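Local coordinates for beta-hexosaminidase Amuc_2018 (Akkermansia muciniphila, PDB 6JE8), which hydrolyses terminal non-reducing N-acetylhexosamine residues, removing GlcNAc from unbranched N-glycans and chitobiose as a zinc-binding glycoside hydrolase of family 20, at residues Arg403-Asn408 and Pro464-Glu469; Lys110-Met115 and His409-Ala414; Ile188-His193 and Ala288-Thr293; Ser238-Leu243 and Asn300-Gln305. All blocks are in the same frame, centred on the assembly; numbering follows the deposited sequence. Where two conformers were deposited one is given.

Contact 1 of 4, residues Arg403-Asn408 and Pro464-Glu469; sequences RLPDLN and PAFRWE
R403 and W468 both send CG anti to their own carbonyl carbon (chi1 -62° and -50°), and a bend at chi2 in the arginine carries its chain past the indole. The guanidinium does not stack on the indole: its plane stands 71° from the ring, with R403 NH1 3.5 Å from W468 CB and R403 CD 3.8 Å from W468 CE3; its cation-pi partner is F155. R403 O lies at the indole edge, in plane, and 3.2 Å from F466 CE2. P405 slides past the indole in the reverse sense, P405 CG 3.9 Å from W468 CH2. With an alanine in place of W468, R403 and P405 would probably lose their common packing surface and D157 the indole N-H it accepts. At the other end N408 ND2 rests 3.4 Å from P464 CG. The chain terminus thus lies across the loop that follows substrate-binding E402. D406 N-caps helix 407-414 through H409 N, R467 forms a salt bridge to D157, and F466 meets the H409 ring on that helix.

Contact 2 of 4, residues Lys110-Met115 and His409-Ala414; sequences KKFVDM and HLLYRA
L411 is the bump that enters the hollow between F112 and M115, one helical turn apart on helix 106-118. Its two methyl groups divide the work: L411 CD2 lies 3.9 Å from F112 CD2, while L411 CD1 comes within 3.9 Å of M115 SD. The leucine and the methionine meet tip to tip, whereas F112 and L411 lie alongside, pointing opposite ways. With CG anti to its own nitrogen (chi1 -172°), F112 carries its ring out to helix 407-414, where it fits among three residues. Besides L411, L410 CD2 approaches F112 CD2 at 4.2 Å, and A414 CB lies 4.4 Å from F112 CE2. All these contacts are apolar, and no hydrogen bond crosses between the helices. The axes of the two segments run nearly parallel, crossing at -19° with a closest approach of 11.8 Å; such a wide spacing is bridged mainly by F112, M115 and L411. Helix 106-118 follows the first barrel strand, 92-97, and helix 407-414 follows the last, 392-398; those two strands pair with each other where the barrel closes. F112 also reaches inward to L95 and V97 of strand 92-97, L410 touches V399 beyond strand 392-398, and M115 packs on F452 at the end of helix 434-452.

Contact 3 of 4, residues Ile188-His193 and Ala288-Thr293; sequences IDMPGH and AFFAKT
Apolar packing carries most of this contact, with P191 set against two aromatic rings. F289 CG, anti to its backbone nitrogen (chi1 177°), carries the ring to P191. P191 CB makes a CH-pi contact over one face of F289, 4.1 Å from the ring centroid and 23° off its normal, while P191 CD lies 3.7 Å from F289 CE2 and 3.8 Å from F290 CZ. A cis peptide bond precedes P191. M190 CG sits at the F289 edge, in the plane of the ring. The segments join the C-terminal end of strand 183-190 to helix 282-299 of a (beta/alpha)8 catalytic barrel, the end where TIM barrels carry their active sites; H193 belongs to the charge relay system and bonds to D130 and D257. In the conformer given, M190 SD adds an oblique Met-aromatic contact to F289. Of the polar groups, M190 O meets the edge of F290, 3.2 Å from F290 CZ. T293 OG1, in the conformer given, donates to F289 O (3.0 Å) from above its carbonyl plane and also lies against the F289 face opposite P191. An alanine in place of F289 would probably open a gap between P191 and T293 and take from M190 CG the ring edge it rests on.

Contact 4 of 4, residues Ser238-Leu243 and Asn300-Gln305; sequences SVFNEL and NGQTPQ
The side-chain amides of N241 and N300 meet with their planes 42° apart, and N300 ND2 gives N241 OD1 a hydrogen bond of 2.9 Å that stays in the plane of the N300 amide. In that plane too lies Q302 OE1, which accepts from N300 ND2 at 3.1 Å, although the donor stands above the Q302 carbonyl plane. N300 ND2 is thus held by two acceptors, one on each segment. The site is the turn of an alpha-to-beta connection in the catalytic TIM barrel: helix 282-299 ends in a Schellman motif with G301 at positive phi, and the chain then enters strand 303-307 beside helix 230-246. Extended beyond CG (chi2 159°), Q302 crosses to that neighbouring helix, where Q302 NE2 gives F240 O a hydrogen bond of 3.0 Å, tilted 21° from the F240 carbonyl plane. Q302 OE1 rests 3.7 Å from F240 CB. A water accepts from Q302 NE2 at 2.9 Å and donates a weak bond to L243 O at 3.1 Å.

In the fold
The contacts form two pairs on the catalytic barrel. Contacts 1 and 2 share helix 407-414 and touch through H409, whose NE2 probably bonds to A465 O; their centres are about 14 Å apart. Contacts 3 and 4, about 12 Å between centres, meet where F240 packs on M190 and T293, and helix 282-299 runs directly on into strand 303-307 of the same barrel sheet. Contacts 2 and 3 lie on opposite sides of the chain's centre, their own centres about 30 Å apart. Along the chain, contacts 3 and 4 interlock inside the loop closed by contact 2, which brings early and late barrel helices together; contact 1 opens after both have closed, crosses contact 2, and brings the C-terminal tail back to the barrel.

Contact 1 of 4, residues Arg403-Asn408 and Pro464-Glu469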
loop_
_atom_site.group_PDB
_atom_site.type_symbol
_atom_site.label_atom_id
_atom_site.label_comp_id
_atom_site.label_asym_id
_atom_site.label_seq_id
_atom_site.Cartn_x
_atom_site.Cartn_y
_atom_site.Cartn_z
ATOM N N ARG A 403 -5.418 -5.783 -13.934
ATOM C CA ARG A 403 -6.718 -6.313 -14.331
ATOM C C ARG A 403 -7.853 -5.715 -13.507
ATOM O O ARG A 403 -8.892 -6.342 -13.340
ATOM C CB ARG A 403 -6.721 -7.837 -14.212
ATOM C CG ARG A 403 -5.725 -8.514 -15.118
ATOM C CD ARG A 403 -6.172 -8.521 -16.567
ATOM N NE ARG A 403 -5.324 -9.422 -17.351
ATOM C CZ ARG A 403 -5.602 -9.832 -18.585
ATOM N NH1 ARG A 403 -6.711 -9.427 -19.184
ATOM N NH2 ARG A 403 -4.774 -10.659 -19.213
ATOM N N LEU A 404 -7.685 -4.497 -12.994
ATOM C CA LEU A 404 -8.727 -3.853 -12.191
ATOM C C LEU A 404 -8.976 -2.475 -12.786
ATOM O O LEU A 404 -8.315 -1.493 -12.415
ATOM C CB LEU A 404 -8.327 -3.767 -10.717
ATOM C CG LEU A 404 -8.137 -5.113 -10.012
ATOM C CD1 LEU A 404 -7.565 -4.900 -8.609
ATOM C CD2 LEU A 404 -9.452 -5.863 -9.954
ATOM N N PRO A 405 -9.926 -2.366 -13.722
ATOM C CA PRO A 405 -9.997 -1.165 -14.568
ATOM C C PRO A 405 -10.683 0.042 -13.940
ATOM O O PRO A 405 -10.547 1.144 -14.492
ATOM C CB PRO A 405 -10.771 -1.655 -15.813
ATOM C CG PRO A 405 -11.586 -2.830 -15.332
ATOM C CD PRO A 405 -10.776 -3.472 -14.212
ATOM N N ASP A 406 -11.407 -0.097 -12.827
ATOM C CA ASP A 406 -12.064 1.054 -12.215
ATOM C C ASP A 406 -12.245 0.810 -10.717
ATOM O O ASP A 406 -11.913 -0.260 -10.196
ATOM C CB ASP A 406 -13.405 1.371 -12.901
ATOM C CG ASP A 406 -14.378 0.198 -12.893
ATOM O OD1 ASP A 406 -14.367 -0.629 -11.956
ATOM O OD2 ASP A 406 -15.175 0.094 -13.845
ATOM N N LEU A 407 -12.778 1.823 -10.022
ATOM C CA LEU A 407 -12.928 1.728 -8.568
ATOM C C LEU A 407 -13.847 0.577 -8.168
ATOM O O LEU A 407 -13.601 -0.096 -7.164
ATOM C CB LEU A 407 -13.458 3.047 -7.995
ATOM C CG LEU A 407 -13.637 3.075 -6.474
ATOM C CD1 LEU A 407 -12.280 2.975 -5.798
ATOM C CD2 LEU A 407 -14.371 4.341 -6.030
ATOM N N ASN A 408 -14.922 0.344 -8.925
ATOM C CA ASN A 408 -15.829 -0.754 -8.595
ATOM C C ASN A 408 -15.081 -2.089 -8.551
ATOM O O ASN A 408 -15.207 -2.857 -7.586
ATOM C CB ASN A 408 -16.969 -0.790 -9.618
ATOM C CG ASN A 408 -18.076 -1.752 -9.238
ATOM O OD1 ASN A 408 -18.404 -1.915 -8.066
ATOM N ND2 ASN A 408 -18.671 -2.388 -10.243
ATOM N N PRO A 464 -17.872 -7.877 -10.558
ATOM C CA PRO A 464 -18.215 -7.118 -11.767
ATOM C C PRO A 464 -17.577 -7.722 -13.013
ATOM O O PRO A 464 -16.485 -8.297 -12.968
ATOM C CB PRO A 464 -17.670 -5.718 -11.469
ATOM C CG PRO A 464 -17.768 -5.610 -9.973
ATOM C CD PRO A 464 -17.424 -6.989 -9.464
ATOM N N ALA A 465 -18.289 -7.609 -14.132
ATOM C CA ALA A 465 -17.826 -8.220 -15.370
ATOM C C ALA A 465 -16.612 -7.481 -15.927
ATOM O O ALA A 465 -16.460 -6.267 -15.757
ATOM C CB ALA A 465 -18.949 -8.233 -16.407
ATOM N N PHE A 466 -15.742 -8.234 -16.593
ATOM C CA PHE A 466 -14.572 -7.714 -17.283
ATOM C C PHE A 466 -14.806 -7.750 -18.784
ATOM O O PHE A 466 -15.611 -8.539 -19.282
ATOM C CB PHE A 466 -13.323 -8.538 -16.963
ATOM C CG PHE A 466 -12.950 -8.561 -15.507
ATOM C CD1 PHE A 466 -13.377 -9.594 -14.685
ATOM C CD2 PHE A 466 -12.141 -7.570 -14.974
ATOM C CE1 PHE A 466 -13.018 -9.633 -13.344
ATOM C CE2 PHE A 466 -11.774 -7.603 -13.628
ATOM C CZ PHE A 466 -12.218 -8.625 -12.813
ATOM N N ARG A 467 -14.066 -6.907 -19.507
ATOM C CA ARG A 467 -14.093 -6.914 -20.964
ATOM C C ARG A 467 -13.133 -7.920 -21.584
ATOM O O ARG A 467 -13.225 -8.174 -22.789
ATOM C CB ARG A 467 -13.758 -5.525 -21.513
ATOM C CG ARG A 467 -14.845 -4.489 -21.335
ATOM C CD ARG A 467 -14.348 -3.153 -21.847
ATOM N NE ARG A 467 -12.950 -2.966 -21.472
ATOM C CZ ARG A 467 -12.533 -2.203 -20.463
ATOM N NH1 ARG A 467 -13.408 -1.522 -19.728
ATOM N NH2 ARG A 467 -11.236 -2.114 -20.194
ATOM N N TRP A 468 -12.219 -8.493 -20.813
ATOM C CA TRP A 468 -11.136 -9.288 -21.371
ATOM C C TRP A 468 -11.439 -10.781 -21.292
ATOM O O TRP A 468 -12.176 -11.236 -20.412
ATOM C CB TRP A 468 -9.819 -8.989 -20.649
ATOM C CG TRP A 468 -9.521 -7.526 -20.535
ATOM C CD1 TRP A 468 -9.322 -6.646 -21.560
ATOM C CD2 TRP A 468 -9.374 -6.774 -19.323
ATOM N NE1 TRP A 468 -9.083 -5.389 -21.063
ATOM C CE2 TRP A 468 -9.099 -5.441 -19.692
ATOM C CE3 TRP A 468 -9.456 -7.097 -17.962
ATOM C CZ2 TRP A 468 -8.893 -4.429 -18.749
ATOM C CZ3 TRP A 468 -9.258 -6.082 -17.018
ATOM C CH2 TRP A 468 -8.977 -4.768 -17.420
ATOM N N GLU A 469 -10.837 -11.536 -22.216
ATOM C CA GLU A 469 -10.989 -12.994 -22.339
ATOM C C GLU A 469 -12.443 -13.443 -22.202
ATOM O O GLU A 469 -13.032 -13.978 -23.142
ATOM C CB GLU A 469 -10.128 -13.721 -21.303
ATOM C CG GLU A 469 -8.653 -13.359 -21.323
ATOM C CD GLU A 469 -7.827 -14.220 -20.371
ATOM O OE1 GLU A 469 -8.418 -14.863 -19.471
ATOM O OE2 GLU A 469 -6.585 -14.257 -20.526
#

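Contact 2 of 4, residues Lys110-Met115 and His409-Ala414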
loop_
_atom_site.group_PDB
_atom_site.type_symbol
_atom_site.label_atom_id
_atom_site.label_comp_id
_atom_site.label_asym_id
_atom_site.label_seq_id
_atom_site.Cartn_x
_atom_site.Cartn_y
_atom_site.Cartn_z
ATOM N N LYS A 110 -10.271 9.577 -3.071
ATOM C CA LYS A 110 -10.868 10.044 -1.817
ATOM C C LYS A 110 -11.763 8.979 -1.196
ATOM O O LYS A 110 -11.744 8.767 0.027
ATOM C CB LYS A 110 -11.692 11.318 -2.045
ATOM C CG LYS A 110 -10.898 12.581 -2.299
ATOM C CD LYS A 110 -11.861 13.760 -2.221
ATOM C CE LYS A 110 -11.181 15.081 -2.481
ATOM N NZ LYS A 110 -10.648 15.101 -3.861
ATOM N N LYS A 111 -12.610 8.342 -2.012
ATOM C CA LYS A 111 -13.452 7.283 -1.449
ATOM C C LYS A 111 -12.606 6.128 -0.893
ATOM O O LYS A 111 -12.892 5.585 0.192
ATOM C CB LYS A 111 -14.431 6.756 -2.501
ATOM C CG LYS A 111 -15.403 5.740 -1.901
ATOM C CD LYS A 111 -16.602 5.456 -2.789
ATOM C CE LYS A 111 -17.701 4.753 -1.995
ATOM N NZ LYS A 111 -18.945 4.556 -2.791
ATOM N N PHE A 112 -11.573 5.726 -1.643
ATOM C CA PHE A 112 -10.687 4.656 -1.189
ATOM C C PHE A 112 -10.046 5.013 0.151
ATOM O O PHE A 112 -9.948 4.172 1.064
ATOM C CB PHE A 112 -9.618 4.395 -2.263
ATOM C CG PHE A 112 -8.765 3.171 -1.999
ATOM C CD1 PHE A 112 -7.624 3.266 -1.211
ATOM C CD2 PHE A 112 -9.112 1.938 -2.530
ATOM C CE1 PHE A 112 -6.832 2.151 -0.954
ATOM C CE2 PHE A 112 -8.332 0.801 -2.276
ATOM C CZ PHE A 112 -7.188 0.912 -1.485
ATOM N N VAL A 113 -9.619 6.271 0.287
ATOM C CA VAL A 113 -8.984 6.744 1.512
ATOM C C VAL A 113 -9.970 6.747 2.678
ATOM O O VAL A 113 -9.615 6.359 3.797
ATOM C CB VAL A 113 -8.374 8.141 1.292
ATOM C CG1 VAL A 113 -7.964 8.774 2.637
ATOM C CG2 VAL A 113 -7.190 8.059 0.335
ATOM N N ASP A 114 -11.202 7.234 2.461
ATOM C CA ASP A 114 -12.177 7.208 3.558
ATOM C C ASP A 114 -12.415 5.784 4.051
ATOM O O ASP A 114 -12.511 5.539 5.268
ATOM C CB ASP A 114 -13.511 7.830 3.135
ATOM C CG ASP A 114 -13.444 9.339 3.004
ATOM O OD1 ASP A 114 -12.404 9.930 3.337
ATOM O OD2 ASP A 114 -14.442 9.940 2.562
ATOM N N MET A 115 -12.516 4.832 3.121
ATOM C CA MET A 115 -12.752 3.452 3.537
ATOM C C MET A 115 -11.564 2.885 4.313
ATOM O O MET A 115 -11.749 2.230 5.345
ATOM C CB MET A 115 -13.085 2.592 2.318
ATOM C CG MET A 115 -14.399 3.025 1.687
ATOM S SD MET A 115 -14.884 2.051 0.248
ATOM C CE MET A 115 -15.136 0.443 0.960
ATOM N N HIS A 409 -14.254 -2.357 -9.572
ATOM C CA HIS A 409 -13.440 -3.577 -9.597
ATOM C C HIS A 409 -12.387 -3.573 -8.492
ATOM O O HIS A 409 -12.133 -4.606 -7.834
ATOM C CB HIS A 409 -12.747 -3.712 -10.952
ATOM C CG HIS A 409 -13.633 -4.226 -12.044
ATOM N ND1 HIS A 409 -14.239 -3.399 -12.963
ATOM C CD2 HIS A 409 -14.012 -5.486 -12.360
ATOM C CE1 HIS A 409 -14.947 -4.129 -13.806
ATOM N NE2 HIS A 409 -14.826 -5.397 -13.465
ATOM N N LEU A 410 -11.750 -2.418 -8.306
ATOM C CA LEU A 410 -10.717 -2.268 -7.289
ATOM C C LEU A 410 -11.259 -2.618 -5.912
ATOM O O LEU A 410 -10.664 -3.418 -5.184
ATOM C CB LEU A 410 -10.189 -0.831 -7.310
ATOM C CG LEU A 410 -8.988 -0.489 -6.443
ATOM C CD1 LEU A 410 -7.837 -1.360 -6.883
ATOM C CD2 LEU A 410 -8.620 0.993 -6.605
ATOM N N LEU A 411 -12.385 -2.016 -5.532
ATOM C CA LEU A 411 -12.945 -2.294 -4.216
ATOM C C LEU A 411 -13.439 -3.726 -4.119
ATOM O O LEU A 411 -13.381 -4.313 -3.032
ATOM C CB LEU A 411 -14.085 -1.330 -3.881
ATOM C CG LEU A 411 -13.707 0.152 -3.743
ATOM C CD1 LEU A 411 -14.971 0.979 -3.502
ATOM C CD2 LEU A 411 -12.710 0.351 -2.600
ATOM N N TYR A 412 -13.944 -4.299 -5.221
ATOM C CA TYR A 412 -14.385 -5.691 -5.146
ATOM C C TYR A 412 -13.252 -6.601 -4.695
ATOM O O TYR A 412 -13.461 -7.497 -3.867
ATOM C CB TYR A 412 -14.933 -6.181 -6.483
ATOM C CG TYR A 412 -15.555 -7.554 -6.320
ATOM C CD1 TYR A 412 -16.888 -7.686 -5.929
ATOM C CD2 TYR A 412 -14.798 -8.706 -6.490
ATOM C CE1 TYR A 412 -17.459 -8.929 -5.750
ATOM C CE2 TYR A 412 -15.365 -9.968 -6.310
ATOM C CZ TYR A 412 -16.693 -10.067 -5.939
ATOM O OH TYR A 412 -17.256 -11.314 -5.756
ATOM N N ARG A 413 -12.042 -6.393 -5.227
ATOM C CA ARG A 413 -10.952 -7.250 -4.767
ATOM C C ARG A 413 -10.270 -6.752 -3.488
ATOM O O ARG A 413 -9.743 -7.567 -2.716
ATOM C CB ARG A 413 -9.942 -7.457 -5.900
ATOM C CG ARG A 413 -10.588 -8.327 -6.995
ATOM C CD ARG A 413 -9.615 -9.281 -7.716
ATOM N NE ARG A 413 -10.407 -10.153 -8.586
ATOM C CZ ARG A 413 -9.938 -11.183 -9.286
ATOM N NH1 ARG A 413 -8.651 -11.511 -9.255
ATOM N NH2 ARG A 413 -10.779 -11.893 -10.025
ATOM N N ALA A 414 -10.306 -5.449 -3.209
ATOM C CA ALA A 414 -9.638 -4.954 -2.009
ATOM C C ALA A 414 -10.386 -5.363 -0.747
ATOM O O ALA A 414 -9.763 -5.751 0.248
ATOM C CB ALA A 414 -9.489 -3.428 -2.066
#

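Contact 3 of 4, residues Ile188-His193 and Ala288-Thr293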
loop_
_atom_site.group_PDB
_atom_site.type_symbol
_atom_site.label_atom_id
_atom_site.label_comp_id
_atom_site.label_asym_id
_atom_site.label_seq_id
_atom_site.Cartn_x
_atom_site.Cartn_y
_atom_site.Cartn_z
ATOM N N ILE A 188 8.424 5.059 -7.494
ATOM C CA ILE A 188 8.909 5.272 -8.852
ATOM C C ILE A 188 9.878 4.137 -9.127
ATOM O O ILE A 188 10.998 4.139 -8.603
ATOM C CB ILE A 188 9.614 6.624 -9.026
ATOM C CG1 ILE A 188 8.731 7.781 -8.570
ATOM C CG2 ILE A 188 10.043 6.803 -10.503
ATOM C CD1 ILE A 188 7.438 7.895 -9.360
ATOM N N ASP A 189 9.466 3.172 -9.943
ATOM C CA ASP A 189 10.312 2.014 -10.189
ATOM C C ASP A 189 11.477 2.356 -11.101
ATOM O O ASP A 189 11.320 3.067 -12.095
ATOM C CB ASP A 189 9.489 0.885 -10.803
ATOM C CG ASP A 189 8.665 0.175 -9.772
ATOM O OD1 ASP A 189 8.846 0.519 -8.589
ATOM O OD2 ASP A 189 7.865 -0.713 -10.117
ATOM N N MET A 190 12.648 1.826 -10.760
ATOM C CA MET A 190 13.857 2.026 -11.554
ATOM C C MET A 190 14.834 0.916 -11.209
ATOM O O MET A 190 14.809 0.398 -10.085
ATOM C CB MET A 190 14.478 3.405 -11.278
ATOM C CG MET A 190 14.879 3.627 -9.824
ATOM S SD MET A 190 15.255 5.347 -9.488
ATOM C CE MET A 190 13.611 6.074 -9.534
ATOM N N PRO A 191 15.710 0.519 -12.148
ATOM C CA PRO A 191 15.855 1.083 -13.492
ATOM C C PRO A 191 14.895 0.491 -14.524
ATOM O O PRO A 191 14.867 1.006 -15.647
ATOM C CB PRO A 191 17.308 0.744 -13.849
ATOM C CG PRO A 191 17.542 -0.561 -13.147
ATOM C CD PRO A 191 16.776 -0.456 -11.840
ATOM N N GLY A 192 14.143 -0.547 -14.144
ATOM C CA GLY A 192 13.193 -1.212 -15.019
ATOM C C GLY A 192 11.768 -0.728 -14.821
ATOM O O GLY A 192 11.521 0.369 -14.311
ATOM N N HIS A 193 10.810 -1.564 -15.238
ATOM C CA HIS A 193 9.389 -1.179 -15.237
ATOM C C HIS A 193 9.188 0.145 -15.978
ATOM O O HIS A 193 8.402 1.002 -15.560
ATOM C CB HIS A 193 8.826 -1.066 -13.808
ATOM C CG HIS A 193 8.825 -2.353 -13.036
ATOM N ND1 HIS A 193 7.666 -3.030 -12.716
ATOM C CD2 HIS A 193 9.839 -3.067 -12.489
ATOM C CE1 HIS A 193 7.969 -4.121 -12.033
ATOM N NE2 HIS A 193 9.281 -4.169 -11.884
ATOM N N ALA A 288 25.748 -0.626 -7.932
ATOM C CA ALA A 288 26.240 0.740 -8.090
ATOM C C ALA A 288 25.111 1.709 -8.445
ATOM O O ALA A 288 25.090 2.852 -7.964
ATOM C CB ALA A 288 27.332 0.783 -9.164
ATOM N N PHE A 289 24.183 1.274 -9.301
ATOM C CA PHE A 289 23.042 2.109 -9.668
ATOM C C PHE A 289 22.257 2.511 -8.429
ATOM O O PHE A 289 21.921 3.688 -8.239
ATOM C CB PHE A 289 22.135 1.363 -10.658
ATOM C CG PHE A 289 20.886 2.126 -11.024
ATOM C CD1 PHE A 289 20.917 3.097 -12.006
ATOM C CD2 PHE A 289 19.685 1.885 -10.367
ATOM C CE1 PHE A 289 19.775 3.820 -12.335
ATOM C CE2 PHE A 289 18.536 2.597 -10.692
ATOM C CZ PHE A 289 18.584 3.570 -11.681
ATOM N N PHE A 290 21.977 1.541 -7.557
ATOM C CA PHE A 290 21.163 1.868 -6.392
ATOM C C PHE A 290 21.943 2.644 -5.345
ATOM O O PHE A 290 21.353 3.458 -4.631
ATOM C CB PHE A 290 20.531 0.604 -5.808
ATOM C CG PHE A 290 19.313 0.177 -6.564
ATOM C CD1 PHE A 290 18.199 1.010 -6.610
ATOM C CD2 PHE A 290 19.289 -1.016 -7.272
ATOM C CE1 PHE A 290 17.070 0.647 -7.335
ATOM C CE2 PHE A 290 18.149 -1.396 -7.993
ATOM C CZ PHE A 290 17.041 -0.556 -8.020
ATOM N N ALA A 291 23.261 2.451 -5.253
ATOM C CA ALA A 291 24.042 3.306 -4.365
ATOM C C ALA A 291 23.994 4.760 -4.828
ATOM O O ALA A 291 23.833 5.680 -4.012
ATOM C CB ALA A 291 25.487 2.800 -4.274
ATOM N N LYS A 292 24.094 4.985 -6.143
ATOM C CA LYS A 292 24.015 6.346 -6.663
ATOM C C LYS A 292 22.640 6.952 -6.411
ATOM O O LYS A 292 22.521 8.124 -6.017
ATOM C CB LYS A 292 24.341 6.345 -8.156
ATOM C CG LYS A 292 24.530 7.717 -8.775
ATOM C CD LYS A 292 25.224 7.566 -10.121
ATOM C CE LYS A 292 25.555 8.906 -10.748
ATOM N NZ LYS A 292 26.402 8.696 -11.953
ATOM N N THR A 293 21.578 6.171 -6.642
ATOM C CA THR A 293 20.240 6.692 -6.401
ATOM C C THR A 293 20.026 6.994 -4.920
ATOM O O THR A 293 19.437 8.025 -4.566
ATOM C CB THR A 293 19.207 5.695 -6.922
ATOM O OG1 THR A 293 19.512 5.393 -8.292
ATOM C CG2 THR A 293 17.817 6.279 -6.836
#

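Contact 4 of 4, residues Ser238-Leu243 and Asn300-Gln305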
loop_
_atom_site.group_PDB
_atom_site.type_symbol
_atom_site.label_atom_id
_atom_site.label_comp_id
_atom_site.label_asym_id
_atom_site.label_seq_id
_atom_site.Cartn_x
_atom_site.Cartn_y
_atom_site.Cartn_z
ATOM N N SER A 238 15.315 15.489 -10.931
ATOM C CA SER A 238 14.076 16.258 -11.080
ATOM C C SER A 238 12.881 15.525 -10.476
ATOM O O SER A 238 12.020 16.140 -9.823
ATOM C CB SER A 238 13.813 16.536 -12.559
ATOM O OG SER A 238 14.900 17.252 -13.137
ATOM N N VAL A 239 12.793 14.216 -10.730
ATOM C CA VAL A 239 11.723 13.401 -10.148
ATOM C C VAL A 239 11.738 13.520 -8.634
ATOM O O VAL A 239 10.706 13.776 -7.998
ATOM C CB VAL A 239 11.870 11.927 -10.570
ATOM C CG1 VAL A 239 10.912 11.042 -9.747
ATOM C CG2 VAL A 239 11.582 11.764 -12.053
ATOM N N PHE A 240 12.908 13.290 -8.037
ATOM C CA PHE A 240 13.002 13.252 -6.583
ATOM C C PHE A 240 12.724 14.620 -5.982
ATOM O O PHE A 240 12.175 14.710 -4.878
ATOM C CB PHE A 240 14.379 12.744 -6.151
ATOM C CG PHE A 240 14.656 11.306 -6.525
ATOM C CD1 PHE A 240 13.621 10.422 -6.825
ATOM C CD2 PHE A 240 15.962 10.838 -6.564
ATOM C CE1 PHE A 240 13.890 9.099 -7.154
ATOM C CE2 PHE A 240 16.232 9.525 -6.893
ATOM C CZ PHE A 240 15.194 8.655 -7.194
ATOM N N ASN A 241 13.067 15.700 -6.695
ATOM C CA ASN A 241 12.739 17.033 -6.190
ATOM C C ASN A 241 11.238 17.292 -6.227
ATOM O O ASN A 241 10.689 17.931 -5.311
ATOM C CB ASN A 241 13.488 18.108 -6.984
ATOM C CG ASN A 241 14.965 18.193 -6.608
ATOM O OD1 ASN A 241 15.375 17.732 -5.544
ATOM N ND2 ASN A 241 15.770 18.789 -7.491
ATOM N N GLU A 242 10.545 16.801 -7.267
ATOM C CA GLU A 242 9.084 16.899 -7.263
ATOM C C GLU A 242 8.488 16.114 -6.104
ATOM O O GLU A 242 7.571 16.592 -5.421
ATOM C CB GLU A 242 8.491 16.408 -8.582
ATOM C CG GLU A 242 8.762 17.341 -9.751
ATOM C CD GLU A 242 8.441 18.794 -9.426
ATOM O OE1 GLU A 242 7.263 19.093 -9.159
ATOM O OE2 GLU A 242 9.364 19.637 -9.449
ATOM N N LEU A 243 9.009 14.908 -5.855
ATOM C CA LEU A 243 8.487 14.114 -4.741
ATOM C C LEU A 243 8.738 14.802 -3.404
ATOM O O LEU A 243 7.905 14.735 -2.496
ATOM C CB LEU A 243 9.111 12.724 -4.729
ATOM C CG LEU A 243 8.835 11.835 -5.945
ATOM C CD1 LEU A 243 9.528 10.481 -5.719
ATOM C CD2 LEU A 243 7.338 11.669 -6.189
ATOM N N ASN A 300 18.732 14.781 -0.704
ATOM C CA ASN A 300 17.443 15.445 -0.563
ATOM C C ASN A 300 16.766 15.262 0.797
ATOM O O ASN A 300 15.662 15.777 0.987
ATOM C CB ASN A 300 16.494 14.939 -1.640
ATOM C CG ASN A 300 16.198 15.975 -2.676
ATOM O OD1 ASN A 300 16.808 17.045 -2.699
ATOM N ND2 ASN A 300 15.254 15.668 -3.549
ATOM N N GLY A 301 17.367 14.534 1.737
ATOM C CA GLY A 301 16.655 14.183 2.951
ATOM C C GLY A 301 15.573 13.139 2.770
ATOM O O GLY A 301 14.660 13.052 3.590
ATOM N N GLN A 302 15.650 12.347 1.712
ATOM C CA GLN A 302 14.691 11.285 1.446
ATOM C C GLN A 302 15.321 9.936 1.748
ATOM O O GLN A 302 16.547 9.806 1.821
ATOM C CB GLN A 302 14.219 11.335 -0.012
ATOM C CG GLN A 302 13.314 12.521 -0.303
ATOM C CD GLN A 302 13.271 12.866 -1.786
ATOM O OE1 GLN A 302 14.310 12.943 -2.441
ATOM N NE2 GLN A 302 12.068 13.087 -2.319
ATOM N N THR A 303 14.468 8.927 1.935
ATOM C CA THR A 303 14.967 7.588 2.214
ATOM C C THR A 303 14.296 6.560 1.311
ATOM O O THR A 303 13.090 6.658 1.040
ATOM C CB THR A 303 14.742 7.227 3.695
ATOM O OG1 THR A 303 15.293 5.933 3.964
ATOM C CG2 THR A 303 13.269 7.231 4.032
ATOM N N PRO A 304 15.035 5.561 0.825
ATOM C CA PRO A 304 14.452 4.599 -0.112
ATOM C C PRO A 304 13.790 3.413 0.581
ATOM O O PRO A 304 14.115 3.044 1.710
ATOM C CB PRO A 304 15.667 4.134 -0.925
ATOM C CG PRO A 304 16.782 4.162 0.087
ATOM C CD PRO A 304 16.496 5.382 0.957
ATOM N N GLN A 305 12.841 2.821 -0.136
ATOM C CA GLN A 305 12.264 1.533 0.238
ATOM C C GLN A 305 12.342 0.585 -0.947
ATOM O O GLN A 305 12.416 1.022 -2.101
ATOM C CB GLN A 305 10.813 1.663 0.669
ATOM C CG GLN A 305 10.640 2.353 1.983
ATOM C CD GLN A 305 9.202 2.286 2.428
ATOM O OE1 GLN A 305 8.296 2.172 1.599
ATOM N NE2 GLN A 305 8.980 2.366 3.733
HETATM O O HOH W 1 9.639 12.799 -0.784
#